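PDB 5NNL: inactive dihydroorotase-like domain from Chaetomium thermophilum, which has the fold of the dihydroorotase family, an alpha/beta barrel with a small flanking beta domain, but is itself an inactive relative. Local coordinates for residues 316-321 against 327-332; 38-43 against 278-283; 139-144 against 149-154; 163-168 against 173-178. One frame throughout, in Å; residues are numbered along the deposited sequence.

Contact 1. Residues 316-321 against 327-332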
loop_
_atom_site.group_PDB
_atom_site.type_symbol
_atom_site.label_atom_id
_atom_site.label_comp_id
_atom_site.label_asym_id
_atom_site.label_seq_id
_atom_site.Cartn_x
_atom_site.Cartn_y
_atom_site.Cartn_z
ATOM N N GLN A 316 -7.990 15.192 -12.729
ATOM C CA GLN A 316 -7.537 16.533 -13.090
ATOM C C GLN A 316 -8.190 17.005 -14.388
ATOM O O GLN A 316 -7.525 17.529 -15.284
ATOM C CB GLN A 316 -6.012 16.576 -13.196
ATOM C CG GLN A 316 -5.302 16.578 -11.853
ATOM C CD GLN A 316 -5.531 17.864 -11.084
ATOM O OE1 GLN A 316 -5.482 18.954 -11.652
ATOM N NE2 GLN A 316 -5.794 17.743 -9.789
ATOM N N ASP A 317 -9.505 16.807 -14.490
ATOM C CA ASP A 317 -10.327 17.307 -15.589
ATOM C C ASP A 317 -10.075 16.581 -16.905
ATOM O O ASP A 317 -10.416 17.100 -17.973
ATOM C CB ASP A 317 -10.139 18.820 -15.781
ATOM C CG ASP A 317 -11.249 19.625 -15.140
ATOM O OD1 ASP A 317 -12.431 19.330 -15.424
ATOM O OD2 ASP A 317 -10.941 20.544 -14.347
ATOM N N GLN A 318 -9.505 15.377 -16.862
ATOM C CA GLN A 318 -9.263 14.600 -18.068
ATOM C C GLN A 318 -9.659 13.151 -17.825
ATOM O O GLN A 318 -9.745 12.690 -16.684
ATOM C CB GLN A 318 -7.795 14.685 -18.505
ATOM C CG GLN A 318 -7.318 16.108 -18.789
ATOM C CD GLN A 318 -7.936 16.691 -20.051
ATOM O OE1 GLN A 318 -8.540 15.969 -20.848
ATOM N NE2 GLN A 318 -7.786 18.003 -20.240
ATOM N N VAL A 319 -9.910 12.439 -18.919
ATOM C CA VAL A 319 -10.210 11.013 -18.870
ATOM C C VAL A 319 -8.882 10.266 -18.911
ATOM O O VAL A 319 -8.213 10.219 -19.947
ATOM C CB VAL A 319 -11.133 10.592 -20.017
ATOM C CG1 VAL A 319 -11.226 9.072 -20.114
ATOM C CG2 VAL A 319 -12.515 11.189 -19.811
ATOM N N ALA A 320 -8.501 9.681 -17.779
ATOM C CA ALA A 320 -7.212 9.025 -17.644
ATOM C C ALA A 320 -7.242 7.549 -18.013
ATOM O O ALA A 320 -6.174 6.940 -18.127
ATOM C CB ALA A 320 -6.699 9.176 -16.208
ATOM N N CYS A 321 -8.421 6.961 -18.200
ATOM C CA CYS A 321 -8.503 5.540 -18.498
ATOM C C CYS A 321 -9.873 5.207 -19.068
ATOM O O CYS A 321 -10.885 5.773 -18.645
ATOM C CB CYS A 321 -8.244 4.699 -17.246
ATOM S SG CYS A 321 -8.424 2.931 -17.521
ATOM N N GLN A 327 -4.890 6.258 -20.815
ATOM C CA GLN A 327 -5.054 7.255 -21.863
ATOM C C GLN A 327 -3.857 8.194 -21.858
ATOM O O GLN A 327 -3.636 8.886 -20.853
ATOM C CB GLN A 327 -6.344 8.042 -21.660
ATOM C CG GLN A 327 -7.610 7.206 -21.797
ATOM C CD GLN A 327 -7.787 6.635 -23.190
ATOM O OE1 GLN A 327 -8.136 7.351 -24.128
ATOM N NE2 GLN A 327 -7.545 5.340 -23.333
ATOM N N PRO A 328 -3.060 8.260 -22.936
ATOM C CA PRO A 328 -1.856 9.107 -22.921
ATOM C C PRO A 328 -2.130 10.603 -22.850
ATOM O O PRO A 328 -1.801 11.338 -23.787
ATOM C CB PRO A 328 -1.162 8.746 -24.243
ATOM C CG PRO A 328 -1.680 7.421 -24.605
ATOM C CD PRO A 328 -3.092 7.385 -24.121
ATOM N N ILE A 329 -2.700 11.074 -21.745
ATOM C CA ILE A 329 -2.953 12.501 -21.552
ATOM C C ILE A 329 -1.726 13.142 -20.912
ATOM O O ILE A 329 -0.799 12.428 -20.503
ATOM C CB ILE A 329 -4.205 12.740 -20.693
ATOM C CG1 ILE A 329 -4.070 12.047 -19.330
ATOM C CG2 ILE A 329 -5.440 12.247 -21.423
ATOM C CD1 ILE A 329 -5.103 12.493 -18.308
ATOM N N PRO A 330 -1.667 14.469 -20.812
ATOM C CA PRO A 330 -0.556 15.111 -20.100
ATOM C C PRO A 330 -0.545 14.728 -18.635
ATOM O O PRO A 330 -1.606 14.673 -17.989
ATOM C CB PRO A 330 -0.844 16.610 -20.279
ATOM C CG PRO A 330 -1.671 16.699 -21.492
ATOM C CD PRO A 330 -2.499 15.451 -21.531
ATOM N N PRO A 331 0.627 14.463 -18.053
ATOM C CA PRO A 331 0.690 14.159 -16.615
ATOM C C PRO A 331 0.362 15.389 -15.778
ATOM O O PRO A 331 1.022 16.422 -15.889
ATOM C CB PRO A 331 2.139 13.700 -16.404
ATOM C CG PRO A 331 2.890 14.207 -17.586
ATOM C CD PRO A 331 1.924 14.236 -18.718
ATOM N N LYS A 332 -0.666 15.267 -14.936
ATOM C CA LYS A 332 -1.081 16.352 -14.056
ATOM C C LYS A 332 -1.011 15.970 -12.580
ATOM O O LYS A 332 -1.550 16.696 -11.737
ATOM C CB LYS A 332 -2.500 16.811 -14.418
ATOM C CG LYS A 332 -2.649 17.271 -15.867
ATOM C CD LYS A 332 -3.142 18.712 -15.981
ATOM C CE LYS A 332 -4.613 18.850 -15.609
ATOM N NZ LYS A 332 -5.226 20.102 -16.141
HETATM O O HOH W 1 -3.804 8.996 -17.534
#
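Ile329 reaches residues 318 to 320 through its torsions: with chi1 at 57°, CG1 sits between its own backbone N and carbonyl carbon, and a nearly extended second torsion carries CD1 to within 3.5 Å of Gln318 CB. The same methyl is 4.2 Å from Ala320 CB, while the other branch leans on the backbone of Val319. Lys332 arrives by a more folded route. Its chain bends at chi2 and again at chi3, which swings CE, not the ammonium group, against Gln316 O at 3.2 Å. The aliphatic parts of the two chains also meet, Lys332 CB lying 3.7 Å from Gln316 CB.

The one direct hydrogen bond is at the other end, where Gln327 N donates to Ala320 O over 3.1 Å. It is fairly straight at the hydrogen (159°), yet the donor stands well above the carbonyl plane, 54° out of it. A water donates to the same oxygen and, weakly, to Gln327 O. Gln327 CB rests 3.3 Å from Val319 O, and its amide NE2 turns back to Val325 O.

Strand 318-322 and strand 325-326 form a hairpin at the rim of the beta domain, and the chain leaving it through Pro328 stays beside the first arm. Ala320 and Cys321 both face Val313 in a classic beta bulge. The chemistry is therefore that of a margin: one backbone bond and a water grip Ala320 O, and beyond them the hydrocarbon of isoleucine, glutamine and lysine side chains does the covering.

Contact 2. Residues 38-43 against 278-283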
loop_
_atom_site.group_PDB
_atom_site.type_symbol
_atom_site.label_atom_id
_atom_site.label_comp_id
_atom_site.label_asym_id
_atom_site.label_seq_id
_atom_site.Cartn_x
_atom_site.Cartn_y
_atom_site.Cartn_z
ATOM N N GLY A 38 -7.610 2.830 -11.218
ATOM C CA GLY A 38 -8.557 3.572 -10.410
ATOM C C GLY A 38 -7.962 4.254 -9.197
ATOM O O GLY A 38 -8.712 4.863 -8.425
ATOM N N TYR A 39 -6.648 4.178 -9.002
ATOM C CA TYR A 39 -5.992 4.799 -7.857
ATOM C C TYR A 39 -5.496 6.181 -8.271
ATOM O O TYR A 39 -4.535 6.298 -9.038
ATOM C CB TYR A 39 -4.844 3.923 -7.358
ATOM C CG TYR A 39 -5.261 2.500 -7.062
ATOM C CD1 TYR A 39 -5.971 2.189 -5.908
ATOM C CD2 TYR A 39 -4.960 1.471 -7.942
ATOM C CE1 TYR A 39 -6.368 0.890 -5.637
ATOM C CE2 TYR A 39 -5.347 0.166 -7.679
ATOM C CZ TYR A 39 -6.054 -0.117 -6.523
ATOM O OH TYR A 39 -6.449 -1.410 -6.247
ATOM N N SER A 40 -6.153 7.226 -7.768
ATOM C CA SER A 40 -5.743 8.600 -8.031
ATOM C C SER A 40 -4.786 9.142 -6.977
ATOM O O SER A 40 -4.324 10.281 -7.108
ATOM C CB SER A 40 -6.974 9.510 -8.123
ATOM O OG SER A 40 -7.695 9.526 -6.903
ATOM N N MET A 41 -4.486 8.362 -5.940
ATOM C CA MET A 41 -3.574 8.769 -4.879
ATOM C C MET A 41 -2.879 7.529 -4.348
ATOM O O MET A 41 -3.546 6.557 -3.980
ATOM C CB MET A 41 -4.322 9.474 -3.743
ATOM C CG MET A 41 -3.948 10.933 -3.542
ATOM S SD MET A 41 -2.271 11.163 -2.918
ATOM C CE MET A 41 -2.595 12.172 -1.476
ATOM N N ILE A 42 -1.551 7.564 -4.299
ATOM C CA ILE A 42 -0.765 6.433 -3.817
ATOM C C ILE A 42 0.329 6.943 -2.893
ATOM O O ILE A 42 0.946 7.983 -3.150
ATOM C CB ILE A 42 -0.155 5.615 -4.978
ATOM C CG1 ILE A 42 0.830 6.459 -5.791
ATOM C CG2 ILE A 42 -1.258 5.069 -5.870
ATOM C CD1 ILE A 42 1.611 5.666 -6.833
ATOM N N ARG A 43 0.564 6.208 -1.811
ATOM C CA ARG A 43 1.743 6.405 -0.984
ATOM C C ARG A 43 2.844 5.487 -1.491
ATOM O O ARG A 43 2.624 4.285 -1.674
ATOM C CB ARG A 43 1.448 6.120 0.489
ATOM C CG ARG A 43 2.705 5.969 1.343
ATOM C CD ARG A 43 2.406 5.707 2.809
ATOM N NE ARG A 43 3.634 5.352 3.509
ATOM C CZ ARG A 43 4.212 4.156 3.445
ATOM N NH1 ARG A 43 3.669 3.183 2.720
ATOM N NH2 ARG A 43 5.339 3.930 4.106
ATOM N N VAL A 278 -10.837 16.694 -5.893
ATOM C CA VAL A 278 -11.935 17.052 -6.777
ATOM C C VAL A 278 -11.629 16.525 -8.171
ATOM O O VAL A 278 -10.493 16.617 -8.658
ATOM C CB VAL A 278 -12.165 18.575 -6.780
ATOM C CG1 VAL A 278 -11.082 19.305 -7.570
ATOM C CG2 VAL A 278 -13.563 18.913 -7.318
ATOM N N GLY A 279 -12.635 15.930 -8.803
ATOM C CA GLY A 279 -12.523 15.504 -10.180
ATOM C C GLY A 279 -11.977 14.113 -10.391
ATOM O O GLY A 279 -11.915 13.661 -11.543
ATOM N N ALA A 280 -11.568 13.419 -9.332
ATOM C CA ALA A 280 -11.072 12.053 -9.451
ATOM C C ALA A 280 -12.243 11.105 -9.230
ATOM O O ALA A 280 -12.780 11.023 -8.121
ATOM C CB ALA A 280 -9.944 11.791 -8.454
ATOM N N THR A 281 -12.650 10.402 -10.286
ATOM C CA THR A 281 -13.773 9.478 -10.218
ATOM C C THR A 281 -13.411 8.174 -10.915
ATOM O O THR A 281 -12.561 8.141 -11.810
ATOM C CB THR A 281 -15.041 10.074 -10.858
ATOM O OG1 THR A 281 -14.864 10.186 -12.275
ATOM C CG2 THR A 281 -15.347 11.450 -10.274
ATOM N N VAL A 282 -14.070 7.099 -10.487
ATOM C CA VAL A 282 -13.887 5.766 -11.049
ATOM C C VAL A 282 -15.257 5.163 -11.319
ATOM O O VAL A 282 -16.083 5.055 -10.406
ATOM C CB VAL A 282 -13.084 4.849 -10.104
ATOM C CG1 VAL A 282 -12.867 3.478 -10.738
ATOM C CG2 VAL A 282 -11.764 5.477 -9.745
ATOM N N GLU A 283 -15.488 4.749 -12.562
ATOM C CA GLU A 283 -16.704 4.048 -12.950
ATOM C C GLU A 283 -16.353 2.601 -13.259
ATOM O O GLU A 283 -15.457 2.337 -14.069
ATOM C CB GLU A 283 -17.364 4.702 -14.165
ATOM C CG GLU A 283 -18.696 4.065 -14.558
ATOM C CD GLU A 283 -19.351 4.751 -15.745
ATOM O OE1 GLU A 283 -18.613 5.280 -16.607
ATOM O OE2 GLU A 283 -20.600 4.765 -15.810
#
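The flat group here is the peptide that follows Gly38, and a methyl meets it: Val282 CG2 approaches Gly38 O to 3.4 Å and lies 3.8 Å from Gly38 CA, flanking the group at its oxygen and CA instead of covering a face. No aromatic ring crosses the contact. The place is the seam between the two parts of a dihydroorotase-like fold, where the start of barrel strand 39-44 passes strand 281-291 of the flanking beta domain.

Gly38 closes helix 26-37 with a Schellman motif, at a positive phi of 106°, and its backbone is hydrogen-bonded to Leu9 of strand 3-11, the strand that lies between the two segments in the strand order. Val282 has CG1 anti to its own N (chi1 -178°), leaving CG2 beside that N and turned onto the glycine. Two residues along, the chain turns a corner at Ser40, and the second meeting is made there. Ala280 CB faces the serine side chain, 3.8 Å from Ser40 CB.

No hydrogen bond joins the two segments, and all four touching residues are buried. The polar atom at the seam is served from close by, for Ser40 OG is hydrogen-bonded to Gln277 OE1, just before the second segment. Phe315 packs on the same serine from strand 305-315, and Ile35 from the helix. Ser40 OG thus combines that polar partner with an apolar neighbour, Ala280 CB, at 3.5 Å.

Contact 3. Residues 139-144 against 149-154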
loop_
_atom_site.group_PDB
_atom_site.type_symbol
_atom_site.label_atom_id
_atom_site.label_comp_id
_atom_site.label_asym_id
_atom_site.label_seq_id
_atom_site.Cartn_x
_atom_site.Cartn_y
_atom_site.Cartn_z
ATOM N N SER A 139 6.099 -4.364 20.715
ATOM C CA SER A 139 7.003 -3.329 21.212
ATOM C C SER A 139 6.617 -1.952 20.686
ATOM O O SER A 139 6.599 -0.969 21.439
ATOM C CB SER A 139 8.441 -3.652 20.815
ATOM O OG SER A 139 8.856 -4.884 21.371
ATOM N N ILE A 140 6.333 -1.852 19.389
ATOM C CA ILE A 140 5.974 -0.556 18.826
ATOM C C ILE A 140 4.550 -0.168 19.224
ATOM O O ILE A 140 4.238 1.022 19.332
ATOM C CB ILE A 140 6.174 -0.574 17.300
ATOM C CG1 ILE A 140 6.123 0.848 16.735
ATOM C CG2 ILE A 140 5.143 -1.465 16.617
ATOM C CD1 ILE A 140 6.739 0.973 15.360
ATOM N N LEU A 141 3.677 -1.147 19.473
ATOM C CA LEU A 141 2.346 -0.834 19.985
ATOM C C LEU A 141 2.414 -0.277 21.403
ATOM O O LEU A 141 1.603 0.578 21.779
ATOM C CB LEU A 141 1.455 -2.077 19.947
ATOM C CG LEU A 141 1.010 -2.601 18.577
ATOM C CD1 LEU A 141 0.084 -3.799 18.749
ATOM C CD2 LEU A 141 0.329 -1.515 17.755
ATOM N N LEU A 142 3.356 -0.765 22.214
ATOM C CA LEU A 142 3.538 -0.194 23.545
ATOM C C LEU A 142 3.953 1.269 23.453
ATOM O O LEU A 142 3.426 2.124 24.174
ATOM C CB LEU A 142 4.580 -0.996 24.324
ATOM C CG LEU A 142 4.890 -0.453 25.723
ATOM C CD1 LEU A 142 3.659 -0.524 26.618
ATOM C CD2 LEU A 142 6.054 -1.200 26.347
ATOM N N LEU A 143 4.901 1.574 22.567
ATOM C CA LEU A 143 5.380 2.945 22.431
ATOM C C LEU A 143 4.262 3.871 21.968
ATOM O O LEU A 143 4.095 4.973 22.503
ATOM C CB LEU A 143 6.566 2.986 21.467
ATOM C CG LEU A 143 7.811 2.246 21.967
ATOM C CD1 LEU A 143 8.902 2.207 20.913
ATOM C CD2 LEU A 143 8.344 2.874 23.242
ATOM N N ALA A 144 3.476 3.438 20.979
ATOM C CA ALA A 144 2.348 4.251 20.536
ATOM C C ALA A 144 1.402 4.543 21.691
ATOM O O ALA A 144 0.893 5.663 21.820
ATOM C CB ALA A 144 1.604 3.550 19.400
ATOM N N ARG A 149 -0.216 8.302 20.764
ATOM C CA ARG A 149 -0.288 8.703 19.368
ATOM C C ARG A 149 -0.699 7.496 18.529
ATOM O O ARG A 149 -0.883 6.387 19.040
ATOM C CB ARG A 149 1.045 9.300 18.894
ATOM C CG ARG A 149 2.240 8.347 18.913
ATOM C CD ARG A 149 3.138 8.611 17.721
ATOM N NE ARG A 149 2.401 8.424 16.472
ATOM C CZ ARG A 149 2.578 9.140 15.365
ATOM N NH1 ARG A 149 3.476 10.117 15.323
ATOM N NH2 ARG A 149 1.844 8.881 14.291
ATOM N N ARG A 150 -0.843 7.722 17.227
ATOM C CA ARG A 150 -1.363 6.719 16.311
ATOM C C ARG A 150 -0.240 5.849 15.762
ATOM O O ARG A 150 0.905 6.287 15.630
ATOM C CB ARG A 150 -2.108 7.383 15.149
ATOM C CG ARG A 150 -3.199 8.354 15.575
ATOM C CD ARG A 150 -3.870 9.007 14.372
ATOM N NE ARG A 150 -4.626 8.042 13.570
ATOM C CZ ARG A 150 -5.919 8.136 13.259
ATOM N NH1 ARG A 150 -6.655 9.167 13.658
ATOM N NH2 ARG A 150 -6.485 7.187 12.526
ATOM N N ILE A 151 -0.584 4.604 15.438
ATOM C CA ILE A 151 0.325 3.679 14.771
ATOM C C ILE A 151 -0.474 2.868 13.761
ATOM O O ILE A 151 -1.598 2.441 14.042
ATOM C CB ILE A 151 1.040 2.749 15.774
ATOM C CG1 ILE A 151 2.046 1.844 15.060
ATOM C CG2 ILE A 151 0.034 1.910 16.531
ATOM C CD1 ILE A 151 3.258 2.570 14.522
ATOM N N HIS A 152 0.110 2.652 12.584
ATOM C CA HIS A 152 -0.509 1.860 11.529
ATOM C C HIS A 152 0.381 0.671 11.206
ATOM O O HIS A 152 1.583 0.834 10.975
ATOM C CB HIS A 152 -0.740 2.689 10.263
ATOM C CG HIS A 152 -1.437 1.933 9.173
ATOM N ND1 HIS A 152 -2.805 1.769 9.142
ATOM C CD2 HIS A 152 -0.954 1.282 8.089
ATOM C CE1 HIS A 152 -3.136 1.059 8.077
ATOM N NE2 HIS A 152 -2.031 0.752 7.422
ATOM N N VAL A 153 -0.215 -0.519 11.180
ATOM C CA VAL A 153 0.502 -1.766 10.938
ATOM C C VAL A 153 0.154 -2.255 9.541
ATOM O O VAL A 153 -1.026 -2.410 9.206
ATOM C CB VAL A 153 0.152 -2.829 11.993
ATOM C CG1 VAL A 153 0.972 -4.092 11.769
ATOM C CG2 VAL A 153 0.382 -2.286 13.395
ATOM N N SER A 154 1.176 -2.529 8.742
ATOM C CA SER A 154 1.001 -2.810 7.327
ATOM C C SER A 154 1.262 -4.278 7.019
ATOM O O SER A 154 2.037 -4.953 7.702
ATOM C CB SER A 154 1.933 -1.935 6.487
ATOM O OG SER A 154 1.577 -1.986 5.116
#
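Ile151 is the apolar centre of this contact, with three helix residues gathered on its two branches. Its CG2 methyl is met by Leu141 CD2 at 3.6 Å and by Ala144 CB at 3.7 Å. Its other branch, sent anti to the backbone N by a chi1 of -177°, ends in CD1, which lies 3.9 Å from Ile140 CD1. The leucine chain crosses the isoleucine at about a right angle, whereas the two isoleucines meet obliquely. Farther along the strand, Leu141 CD2 only just reaches Val153 CG2.

This is the return half of a beta-alpha-beta unit: helix 134-146 runs back nearly antiparallel to strand 151-153, the short axes 9.5 Å apart at an angle of 158°. Val175 of the next strand and Ile128 of the preceding one pack on Ile151 as well, so the layer continues across the barrel wall.

At the edge the packing gives way to backbone polarity. Arg149 N donates to Ala144 O over 3.1 Å, nearly straight at 167° and in the carbonyl plane, which ties the last turn of the helix to the chain leading into the strand. The arginine then curls round so that NE takes a lone pair of Arg150 O at 2.7 Å; NH2 adds a weak bond to that oxygen and a further one to Lys126 O. A buried guanidinium is thus met by main-chain carbonyls, whose dipoles would be expected to offset part of its charge.

Contact 4. Residues 163-168 against 173-178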
loop_
_atom_site.group_PDB
_atom_site.type_symbol
_atom_site.label_atom_id
_atom_site.label_comp_id
_atom_site.label_asym_id
_atom_site.label_seq_id
_atom_site.Cartn_x
_atom_site.Cartn_y
_atom_site.Cartn_z
ATOM N N LYS A 163 -4.986 -10.771 15.888
ATOM C CA LYS A 163 -5.656 -10.879 17.178
ATOM C C LYS A 163 -5.045 -9.940 18.210
ATOM O O LYS A 163 -5.765 -9.410 19.064
ATOM C CB LYS A 163 -5.608 -12.320 17.679
ATOM C CG LYS A 163 -6.535 -13.256 16.917
ATOM C CD LYS A 163 -6.751 -14.561 17.652
ATOM C CE LYS A 163 -7.631 -14.367 18.883
ATOM N NZ LYS A 163 -8.070 -15.668 19.457
ATOM N N LEU A 164 -3.731 -9.723 18.155
ATOM C CA LEU A 164 -3.121 -8.729 19.031
ATOM C C LEU A 164 -3.615 -7.331 18.689
ATOM O O LEU A 164 -3.866 -6.516 19.583
ATOM C CB LEU A 164 -1.596 -8.805 18.931
ATOM C CG LEU A 164 -0.811 -7.756 19.724
ATOM C CD1 LEU A 164 -1.061 -7.891 21.219
ATOM C CD2 LEU A 164 0.671 -7.864 19.414
ATOM N N ILE A 165 -3.770 -7.036 17.397
ATOM C CA ILE A 165 -4.302 -5.739 16.991
ATOM C C ILE A 165 -5.742 -5.589 17.464
ATOM O O ILE A 165 -6.142 -4.524 17.947
ATOM C CB ILE A 165 -4.167 -5.571 15.465
ATOM C CG1 ILE A 165 -2.692 -5.403 15.090
ATOM C CG2 ILE A 165 -4.967 -4.369 14.962
ATOM C CD1 ILE A 165 -2.380 -5.716 13.643
ATOM N N THR A 166 -6.539 -6.656 17.348
ATOM C CA THR A 166 -7.900 -6.638 17.874
ATOM C C THR A 166 -7.906 -6.259 19.351
ATOM O O THR A 166 -8.699 -5.419 19.790
ATOM C CB THR A 166 -8.558 -8.005 17.677
ATOM O OG1 THR A 166 -8.589 -8.334 16.282
ATOM C CG2 THR A 166 -9.978 -8.012 18.234
ATOM N N LEU A 167 -7.024 -6.883 20.136
ATOM C CA LEU A 167 -6.975 -6.592 21.565
ATOM C C LEU A 167 -6.579 -5.143 21.815
ATOM O O LEU A 167 -7.175 -4.465 22.661
ATOM C CB LEU A 167 -6.002 -7.548 22.258
ATOM C CG LEU A 167 -5.914 -7.446 23.783
ATOM C CD1 LEU A 167 -7.238 -7.791 24.432
ATOM C CD2 LEU A 167 -4.807 -8.349 24.311
ATOM N N GLY A 168 -5.575 -4.645 21.092
ATOM C CA GLY A 168 -5.203 -3.250 21.237
ATOM C C GLY A 168 -6.361 -2.315 20.947
ATOM O O GLY A 168 -6.583 -1.340 21.672
ATOM N N LEU A 173 -6.315 1.604 22.252
ATOM C CA LEU A 173 -5.034 1.917 21.634
ATOM C C LEU A 173 -5.253 2.415 20.207
ATOM O O LEU A 173 -6.021 1.826 19.443
ATOM C CB LEU A 173 -4.146 0.674 21.652
ATOM C CG LEU A 173 -2.638 0.871 21.522
ATOM C CD1 LEU A 173 -1.912 -0.241 22.254
ATOM C CD2 LEU A 173 -2.231 0.894 20.072
ATOM N N LYS A 174 -4.578 3.508 19.846
ATOM C CA LYS A 174 -4.798 4.152 18.548
ATOM C C LYS A 174 -4.019 3.412 17.460
ATOM O O LYS A 174 -3.012 3.888 16.931
ATOM C CB LYS A 174 -4.388 5.619 18.595
ATOM C CG LYS A 174 -5.055 6.445 19.683
ATOM C CD LYS A 174 -5.048 7.923 19.303
ATOM C CE LYS A 174 -4.890 8.836 20.507
ATOM N NZ LYS A 174 -5.841 8.507 21.601
ATOM N N VAL A 175 -4.509 2.224 17.113
ATOM C CA VAL A 175 -3.861 1.392 16.106
ATOM C C VAL A 175 -4.829 1.136 14.961
ATOM O O VAL A 175 -6.027 0.918 15.175
ATOM C CB VAL A 175 -3.344 0.063 16.705
ATOM C CG1 VAL A 175 -4.453 -0.701 17.369
ATOM C CG2 VAL A 175 -2.667 -0.785 15.634
ATOM N N THR A 176 -4.301 1.180 13.740
ATOM C CA THR A 176 -5.005 0.742 12.545
ATOM C C THR A 176 -4.089 -0.205 11.782
ATOM O O THR A 176 -2.901 -0.323 12.087
ATOM C CB THR A 176 -5.418 1.926 11.655
ATOM O OG1 THR A 176 -4.251 2.611 11.185
ATOM C CG2 THR A 176 -6.296 2.899 12.427
ATOM N N CYS A 177 -4.639 -0.898 10.786
ATOM C CA CYS A 177 -3.827 -1.857 10.053
ATOM C C CYS A 177 -4.378 -2.069 8.654
ATOM O O CYS A 177 -5.528 -1.739 8.356
ATOM C CB CYS A 177 -3.756 -3.208 10.776
ATOM S SG CYS A 177 -5.344 -4.068 10.885
ATOM N N ASP A 178 -3.536 -2.650 7.800
ATOM C CA ASP A 178 -3.953 -3.081 6.477
ATOM C C ASP A 178 -3.450 -4.491 6.209
ATOM O O ASP A 178 -2.569 -5.007 6.902
ATOM C CB ASP A 178 -3.449 -2.137 5.366
ATOM C CG ASP A 178 -1.944 -2.194 5.171
ATOM O OD1 ASP A 178 -1.249 -1.257 5.619
ATOM O OD2 ASP A 178 -1.453 -3.170 4.562
#
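Within 163-168, Ile165 is the first residue to touch the strand, in the beta-alpha-beta unit that joins strands 151-153 and 175-180 of the barrel through helix 159-170. A chi1 of -70° places its CG1 beside the backbone N and its CG2 beside the carbonyl carbon, and both branches rest on Cys177 from the helix side: CD1 comes within 4.1 Å of Cys177 CB, and CG2 within 4.1 Å of Cys177 SG. That same CG2 is 4.3 Å from Val175 CG2, so one helix residue bridges two strand positions that face the helix layer. Val175 also slides its CG1 along the helix backbone, near Ile165 O. These spacings describe loose van der Waals packing between segments whose axes run 8.7 Å apart, roughly antiparallel at 150°.

One turn later, at Gly168, the main chain makes the bond: Gly168 O accepts a hydrogen bond from Leu173 N over 3.0 Å. The bond is bent, 139° at the hydrogen, and the donor is tilted from the carbonyl plane. Beyond it the chain makes an inverse gamma turn centred on Lys174, then enters the strand.

The neighbouring unit closes the arrangement, as Leu141 of helix 134-146 packs on Val175 and Ser145 is touched by the Leu173 side chain. At the helix end, Leu173 brings both its N-H and its side-chain root to one acceptor, its CB lying 3.2 Å from Gly168 O.

How the contacts relate
Contacts 3 and 4 are successive versions of one principle, a helix packed on the barrel strand that follows it, and both are buried. They touch, with centres 9 Å apart: strands 151-153 and 175-180 are neighbours, and on the side turned away from the helices, toward the barrel interior, His152 ND1 meets Thr176 OG1 at 2.6 Å and His152 NE2 meets Asp178 OD1 at 2.8 Å, both probable hydrogen bonds. Contact 2 is also buried, but it joins strands far apart in sequence, and its long loop encloses contacts 3 and 4. Contact 1, at the beta-domain margin, packs aliphatic groups at a partly exposed surface, joined by a backbone bond and a water, far from contacts 3 and 4.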